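Local coordinates for protein DNA methyltransferase (Nicotiana tabacum, PDB 4ONQ) that probably methylates cytosine in DNA at carbon 5, using S-adenosylmethionine, as a plant DRM enzyme represented here by its catalytic domain, at residues 36-41 and 346-351; 127-132 and 174-179. The protein carries 5 engineered substitutions. All coordinates share one frame; numbering follows the deposited sequence.

Both contacts are made by prolines through plain van der Waals packing. They lie on opposite sides of the chain's centre, with nearest atoms about 19 Å apart. Contact 1 belongs to the Rossmann-like part of the catalytic domain, where the chain entering strand 39-45 meets helix 337-352. There P38 and V348 are buried and P37 is exposed. Contact 2 is nested between those segments. It joins the loop before helix 132-143 to P176, where the chain runs from the hairpin of strands 166-170 and 173-176 toward helix 179-186. G130 is buried; I129 and P176 are partly exposed. The contacts share no element. Contact 1 pairs proline with aliphatic side chains; contact 2 adds glycine backbone.

Contact 1 of 2, residues 36-41 and 346-351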
ATOM      1  N   GLY A  36     -17.529   4.898 -17.071  1.00116.60           N
ATOM      2  CA  GLY A  36     -16.760   5.248 -18.248  1.00114.92           C
ATOM      3  C   GLY A  36     -15.267   5.143 -18.015  1.00111.51           C
ATOM      4  O   GLY A  36     -14.812   5.102 -16.872  1.00111.02           O
ATOM      5  N   PRO A  37     -14.493   5.079 -19.105  1.00 95.31           N
ATOM      6  CA  PRO A  37     -13.030   5.130 -19.033  1.00 86.86           C
ATOM      7  C   PRO A  37     -12.574   6.535 -18.666  1.00 85.57           C
ATOM      8  O   PRO A  37     -13.207   7.505 -19.086  1.00 99.17           O
ATOM      9  CB  PRO A  37     -12.598   4.801 -20.467  1.00 75.19           C
ATOM     10  CG  PRO A  37     -13.782   4.144 -21.094  1.00 75.39           C
ATOM     11  CD  PRO A  37     -14.966   4.801 -20.468  1.00 78.13           C
ATOM     12  N   PRO A  38     -11.479   6.655 -17.901  1.00 70.04           N
ATOM     13  CA  PRO A  38     -10.618   5.566 -17.434  1.00 57.49           C
ATOM     14  C   PRO A  38     -11.110   4.966 -16.127  1.00 57.73           C
ATOM     15  O   PRO A  38     -12.058   5.482 -15.532  1.00 53.01           O
ATOM     16  CB  PRO A  38      -9.307   6.289 -17.159  1.00 56.33           C
ATOM     17  CG  PRO A  38      -9.757   7.607 -16.624  1.00 58.25           C
ATOM     18  CD  PRO A  38     -11.004   7.962 -17.412  1.00 68.41           C
ATOM     19  N   PHE A  39     -10.468   3.883 -15.696  1.00 45.20           N
ATOM     20  CA  PHE A  39     -10.659   3.373 -14.346  1.00 54.68           C
ATOM     21  C   PHE A  39      -9.794   4.199 -13.411  1.00 54.85           C
ATOM     22  O   PHE A  39      -8.684   4.588 -13.771  1.00 53.24           O
ATOM     23  CB  PHE A  39     -10.260   1.902 -14.254  1.00 44.36           C
ATOM     24  CG  PHE A  39     -11.286   0.960 -14.808  1.00 46.12           C
ATOM     25  CD1 PHE A  39     -12.493   0.773 -14.155  1.00 47.28           C
ATOM     26  CD2 PHE A  39     -11.045   0.255 -15.977  1.00 46.89           C
ATOM     27  CE1 PHE A  39     -13.441  -0.099 -14.656  1.00 49.20           C
ATOM     28  CE2 PHE A  39     -11.991  -0.618 -16.485  1.00 51.28           C
ATOM     29  CZ  PHE A  39     -13.190  -0.794 -15.823  1.00 49.97           C
ATOM     30  N   PHE A  40     -10.293   4.487 -12.216  1.00 43.15           N
ATOM     31  CA  PHE A  40      -9.473   5.212 -11.257  1.00 48.43           C
ATOM     32  C   PHE A  40      -9.479   4.559  -9.888  1.00 50.31           C
ATOM     33  O   PHE A  40     -10.456   3.924  -9.490  1.00 51.20           O
ATOM     34  CB  PHE A  40      -9.847   6.697 -11.178  1.00 47.53           C
ATOM     35  CG  PHE A  40     -11.096   6.980 -10.396  1.00 51.79           C
ATOM     36  CD1 PHE A  40     -11.038   7.212  -9.029  1.00 51.28           C
ATOM     37  CD2 PHE A  40     -12.325   7.049 -11.031  1.00 54.71           C
ATOM     38  CE1 PHE A  40     -12.187   7.488  -8.306  1.00 52.42           C
ATOM     39  CE2 PHE A  40     -13.480   7.326 -10.312  1.00 61.05           C
ATOM     40  CZ  PHE A  40     -13.409   7.548  -8.948  1.00 54.57           C
ATOM     41  N   TYR A  41      -8.374   4.731  -9.178  1.00 46.55           N
ATOM     42  CA  TYR A  41      -8.162   4.090  -7.896  1.00 43.94           C
ATOM     43  C   TYR A  41      -7.454   5.092  -6.997  1.00 47.67           C
ATOM     44  O   TYR A  41      -6.329   5.499  -7.279  1.00 41.04           O
ATOM     45  CB  TYR A  41      -7.301   2.846  -8.104  1.00 39.90           C
ATOM     46  CG  TYR A  41      -7.172   1.925  -6.915  1.00 39.17           C
ATOM     47  CD1 TYR A  41      -8.149   0.960  -6.640  1.00 39.36           C
ATOM     48  CD2 TYR A  41      -6.049   1.992  -6.085  1.00 39.40           C
ATOM     49  CE1 TYR A  41      -8.012   0.099  -5.558  1.00 39.15           C
ATOM     50  CE2 TYR A  41      -5.900   1.147  -5.009  1.00 37.21           C
ATOM     51  CZ  TYR A  41      -6.878   0.205  -4.744  1.00 40.82           C
ATOM     52  OH  TYR A  41      -6.703  -0.636  -3.669  1.00 37.87           O
ATOM     53  N   ASP A 346      -9.892  14.387 -13.748  1.00 60.51           N
ATOM     54  CA  ASP A 346     -10.935  15.051 -14.513  1.00 67.93           C
ATOM     55  C   ASP A 346     -10.459  15.446 -15.912  1.00 70.38           C
ATOM     56  O   ASP A 346     -11.177  15.243 -16.893  1.00 71.16           O
ATOM     57  CB  ASP A 346     -11.480  16.266 -13.760  1.00 81.89           C
ATOM     58  CG  ASP A 346     -12.783  16.762 -14.342  1.00 92.11           C
ATOM     59  OD1 ASP A 346     -12.781  17.835 -14.982  1.00 96.36           O
ATOM     60  OD2 ASP A 346     -13.807  16.064 -14.176  1.00 96.44           O
ATOM     61  N   LEU A 347      -9.256  16.007 -16.008  1.00 72.36           N
ATOM     62  CA  LEU A 347      -8.681  16.326 -17.313  1.00 67.21           C
ATOM     63  C   LEU A 347      -8.621  15.086 -18.210  1.00 75.22           C
ATOM     64  O   LEU A 347      -9.012  15.141 -19.379  1.00 84.12           O
ATOM     65  CB  LEU A 347      -7.285  16.937 -17.161  1.00 60.35           C
ATOM     66  CG  LEU A 347      -7.194  18.420 -16.799  1.00 67.74           C
ATOM     67  CD1 LEU A 347      -5.808  18.756 -16.275  1.00 63.37           C
ATOM     68  CD2 LEU A 347      -7.525  19.279 -18.008  1.00 74.00           C
ATOM     69  N   VAL A 348      -8.150  13.970 -17.654  1.00 60.92           N
ATOM     70  CA  VAL A 348      -8.013  12.724 -18.413  1.00 56.42           C
ATOM     71  C   VAL A 348      -9.364  12.178 -18.897  1.00 63.17           C
ATOM     72  O   VAL A 348      -9.512  11.797 -20.070  1.00 57.94           O
ATOM     73  CB  VAL A 348      -7.263  11.636 -17.593  1.00 50.10           C
ATOM     74  CG1 VAL A 348      -7.374  10.282 -18.265  1.00 49.35           C
ATOM     75  CG2 VAL A 348      -5.800  12.020 -17.401  1.00 48.65           C
ATOM     76  N   LYS A 349     -10.365  12.214 -18.053  1.00 66.49           N
ATOM     77  CA  LYS A 349     -11.641  11.695 -18.436  1.00 71.39           C
ATOM     78  C   LYS A 349     -12.293  12.576 -19.447  1.00 74.06           C
ATOM     79  O   LYS A 349     -12.935  12.111 -20.354  1.00 69.26           O
ATOM     80  CB  LYS A 349     -12.529  11.612 -17.231  1.00 84.46           C
ATOM     81  CG  LYS A 349     -13.874  11.177 -17.580  1.00 92.53           C
ATOM     82  CD  LYS A 349     -14.508  10.439 -16.478  1.00 92.81           C
ATOM     83  CE  LYS A 349     -15.260  11.343 -15.594  1.00101.45           C
ATOM     84  NZ  LYS A 349     -16.249  10.597 -14.779  1.00107.57           N
ATOM     85  N   SER A 350     -12.136  13.865 -19.269  1.00 88.10           N
ATOM     86  CA  SER A 350     -12.614  14.821 -20.259  1.00 86.90           C
ATOM     87  C   SER A 350     -12.016  14.507 -21.622  1.00 85.00           C
ATOM     88  O   SER A 350     -12.741  14.224 -22.577  1.00 91.13           O
ATOM     89  CB  SER A 350     -12.244  16.246 -19.844  1.00 88.11           C
ATOM     90  OG  SER A 350     -12.253  17.124 -20.957  1.00 91.41           O
ATOM     91  N   ILE A 351     -10.688  14.549 -21.692  1.00 77.79           N
ATOM     92  CA  ILE A 351      -9.950  14.309 -22.929  1.00 74.83           C
ATOM     93  C   ILE A 351     -10.369  13.018 -23.630  1.00 74.23           C
ATOM     94  O   ILE A 351     -10.542  12.992 -24.851  1.00 74.35           O
ATOM     95  CB  ILE A 351      -8.425  14.272 -22.668  1.00 72.30           C
ATOM     96  CG1 ILE A 351      -7.915  15.659 -22.273  1.00 71.36           C
ATOM     97  CG2 ILE A 351      -7.675  13.775 -23.893  1.00 66.10           C
ATOM     98  CD1 ILE A 351      -6.492  15.662 -21.748  1.00 65.89           C
TER
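K349 of the helix lies across the ring of P38, the two side chains meeting at about a right angle. The contact starts at the helix backbone: K349 CA is 3.9 Å from P38 CD. K349 CB is almost as near, 4.0 Å from the same P38 CD. The next carbon leaves the ring and passes the carbonyl of P37. K349 CG lies anti to its own backbone N (chi1 176°), which carries the chain along the proline segment. There K349 CG is 4.0 Å from P37 O. K349 CD remains beside that oxygen, at 4.1 Å from P37 O. The chain then bends at chi3 (91°). Its ammonium end makes a cation-pi contact with Y61. The aliphatic part of the lysine thus does the packing, while the charged end is used elsewhere.

V348 meets the other part of the P38 ring. Its CG1 methyl is 3.9 Å from P38 CG. This is an apolar contact between side chains that pass at a slant. P38 therefore touches two successive residues of the helix, one through CG and one through CD. A cis peptide bond turns the chain from P37 into P38 before the strand. The buried ring is also covered by L345 of the same helix and by V310.

Just after P38 the chain becomes strand 39-45. N85 holds this start from the side, with ND2 bonded to P38 O and OD1 bonded to F40 N. The strand runs between strands 79-84 and 309-312, parallel to the latter. Helix 337-352 packs here on the mixed sheet of the Rossmann-like methyltransferase fold, with F40 touching Y341 and L345. On another side of the helix, L347 and I351 meet helix 294-304.

Contact 2 of 2, residues 127-132 and 174-179; sequences TAIGSA and VAPLEP
P176 and I129 meet through their beta carbons, with I129 CB 4.1 Å from P176 CB. Both beta carbons are directed at the opposite segment. P176 aims the straighter: its bond from CA to CB is about 23° off the line to I129 CB. The aim of I129 CB at P176 CB is less direct, at about 73°. The two side chains thus approach each other at their beta carbons, with P176 CB meeting I129 at its branch point.

The torsion of I129 explains what happens beyond the branch. CG1 stands between the backbone N and the carbonyl carbon (chi1 74°), and CG2 lies beside the N. Both are equally distant from the proline: I129 CG1 and I129 CG2 are each 4.8 Å from P176 CB. Farther out, I129 CD1 swings over to 4.4 Å from P176 CG. I129 also touches R200 and Y204, so its side chain sits between the proline and helix 200-208.

The rest of the proline ring lies along the backbone of G130. P176 CB is 4.0 Å from G130 N. P176 CG is 3.7 Å from G130 O, and P176 CD is 4.1 Å from the same G130 O. These are carbon contacts with peptide atoms. G130 is buried and has no side chain between its backbone and the ring.

S131 follows as N-cap of helix 132-143; its OG accepts weak bonds from Q133 N and L134 N. On the other side, A175 pairs with V167 in the two-stranded antiparallel sheet of strands 166-170 and 173-176. E178 is the N-cap of helix 179-186 and forms a salt bridge with R200. The contact thus joins the loop leading into helix 132-143 to the chain where it leaves the hairpin toward helix 179-186, close against helix 200-208.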
ATOM      1  N   THR A 127       7.156   5.128   9.171  1.00 45.30           N
ATOM      2  CA  THR A 127       8.454   5.570   8.664  1.00 44.26           C
ATOM      3  C   THR A 127       9.560   5.571   9.728  1.00 49.56           C
ATOM      4  O   THR A 127      10.717   5.281   9.437  1.00 57.26           O
ATOM      5  CB  THR A 127       8.346   6.970   8.008  1.00 48.11           C
ATOM      6  OG1 THR A 127       7.824   7.908   8.958  1.00 53.11           O
ATOM      7  CG2 THR A 127       7.405   6.920   6.818  1.00 52.17           C
ATOM      8  N   ALA A 128       9.196   5.885  10.963  1.00 53.15           N
ATOM      9  CA  ALA A 128      10.174   6.021  12.034  1.00 55.41           C
ATOM     10  C   ALA A 128      10.430   4.686  12.718  1.00 60.19           C
ATOM     11  O   ALA A 128       9.515   3.880  12.881  1.00 72.15           O
ATOM     12  CB  ALA A 128       9.703   7.057  13.051  1.00 37.39           C
ATOM     13  N   ILE A 129      11.670   4.456  13.132  1.00 43.76           N
ATOM     14  CA  ILE A 129      11.998   3.206  13.799  1.00 50.62           C
ATOM     15  C   ILE A 129      12.449   3.367  15.253  1.00 48.39           C
ATOM     16  O   ILE A 129      12.979   4.405  15.651  1.00 36.82           O
ATOM     17  CB  ILE A 129      13.051   2.400  13.019  1.00 65.43           C
ATOM     18  CG1 ILE A 129      14.429   3.030  13.160  1.00 48.80           C
ATOM     19  CG2 ILE A 129      12.664   2.282  11.556  1.00 71.89           C
ATOM     20  CD1 ILE A 129      15.515   2.153  12.618  1.00 48.90           C
ATOM     21  N   GLY A 130      12.219   2.323  16.042  1.00 57.97           N
ATOM     22  CA  GLY A 130      12.634   2.299  17.430  1.00 53.48           C
ATOM     23  C   GLY A 130      14.133   2.465  17.570  1.00 39.31           C
ATOM     24  O   GLY A 130      14.914   1.741  16.958  1.00 51.21           O
ATOM     25  N   SER A 131      14.532   3.436  18.380  1.00 42.23           N
ATOM     26  CA  SER A 131      15.936   3.705  18.619  1.00 38.83           C
ATOM     27  C   SER A 131      16.545   2.613  19.479  1.00 40.91           C
ATOM     28  O   SER A 131      15.831   1.833  20.112  1.00 47.07           O
ATOM     29  CB  SER A 131      16.088   5.041  19.335  1.00 43.18           C
ATOM     30  OG  SER A 131      16.435   4.832  20.694  1.00 39.51           O
ATOM     31  N   ALA A 132      17.873   2.575  19.504  1.00 39.17           N
ATOM     32  CA  ALA A 132      18.614   1.627  20.325  1.00 33.12           C
ATOM     33  C   ALA A 132      18.346   1.889  21.803  1.00 41.31           C
ATOM     34  O   ALA A 132      18.350   0.971  22.623  1.00 40.78           O
ATOM     35  CB  ALA A 132      20.106   1.733  20.026  1.00 33.09           C
ATOM     36  N   VAL A 174      14.407  -7.151  21.831  1.00 30.74           N
ATOM     37  CA  VAL A 174      13.478  -6.742  20.791  1.00 28.54           C
ATOM     38  C   VAL A 174      14.216  -5.855  19.817  1.00 31.99           C
ATOM     39  O   VAL A 174      15.242  -5.258  20.152  1.00 29.90           O
ATOM     40  CB  VAL A 174      12.263  -5.963  21.331  1.00 31.75           C
ATOM     41  CG1 VAL A 174      11.348  -6.880  22.131  1.00 35.86           C
ATOM     42  CG2 VAL A 174      12.720  -4.776  22.149  1.00 26.14           C
ATOM     43  N   ALA A 175      13.680  -5.760  18.608  1.00 24.64           N
ATOM     44  CA  ALA A 175      14.306  -4.985  17.552  1.00 27.70           C
ATOM     45  C   ALA A 175      13.240  -4.389  16.655  1.00 24.84           C
ATOM     46  O   ALA A 175      12.162  -4.956  16.499  1.00 34.51           O
ATOM     47  CB  ALA A 175      15.240  -5.872  16.747  1.00 24.59           C
ATOM     48  N   PRO A 176      13.533  -3.231  16.064  1.00 26.57           N
ATOM     49  CA  PRO A 176      12.627  -2.786  15.004  1.00 26.11           C
ATOM     50  C   PRO A 176      12.768  -3.701  13.786  1.00 37.88           C
ATOM     51  O   PRO A 176      13.784  -4.392  13.658  1.00 25.64           O
ATOM     52  CB  PRO A 176      13.131  -1.378  14.681  1.00 27.25           C
ATOM     53  CG  PRO A 176      14.589  -1.395  15.088  1.00 30.28           C
ATOM     54  CD  PRO A 176      14.682  -2.329  16.259  1.00 25.94           C
ATOM     55  N   LEU A 177      11.757  -3.725  12.923  1.00 26.81           N
ATOM     56  CA  LEU A 177      11.850  -4.463  11.672  1.00 27.29           C
ATOM     57  C   LEU A 177      12.996  -3.932  10.817  1.00 35.21           C
ATOM     58  O   LEU A 177      13.193  -2.721  10.722  1.00 35.71           O
ATOM     59  CB  LEU A 177      10.549  -4.323  10.887  1.00 28.60           C
ATOM     60  CG  LEU A 177       9.300  -4.878  11.567  1.00 35.27           C
ATOM     61  CD1 LEU A 177       8.059  -4.258  10.943  1.00 30.86           C
ATOM     62  CD2 LEU A 177       9.274  -6.404  11.466  1.00 28.38           C
ATOM     63  N   GLU A 178      13.750  -4.832  10.195  1.00 28.64           N
ATOM     64  CA  GLU A 178      14.741  -4.424   9.207  1.00 29.38           C
ATOM     65  C   GLU A 178      14.021  -4.241   7.868  1.00 32.57           C
ATOM     66  O   GLU A 178      12.974  -4.851   7.641  1.00 39.22           O
ATOM     67  CB  GLU A 178      15.869  -5.463   9.108  1.00 33.16           C
ATOM     68  CG  GLU A 178      16.798  -5.517  10.332  1.00 34.71           C
ATOM     69  CD  GLU A 178      17.642  -4.252  10.514  1.00 41.77           C
ATOM     70  OE1 GLU A 178      18.189  -3.734   9.510  1.00 39.64           O
ATOM     71  OE2 GLU A 178      17.757  -3.774  11.666  1.00 37.88           O
ATOM     72  N   PRO A 179      14.568  -3.391   6.984  1.00 33.77           N
ATOM     73  CA  PRO A 179      13.927  -3.071   5.701  1.00 38.16           C
ATOM     74  C   PRO A 179      13.496  -4.266   4.836  1.00 36.96           C
ATOM     75  O   PRO A 179      12.452  -4.151   4.207  1.00 41.31           O
ATOM     76  CB  PRO A 179      14.990  -2.233   4.985  1.00 37.32           C
ATOM     77  CG  PRO A 179      15.738  -1.574   6.087  1.00 29.26           C
ATOM     78  CD  PRO A 179      15.772  -2.570   7.211  1.00 33.28           C
TER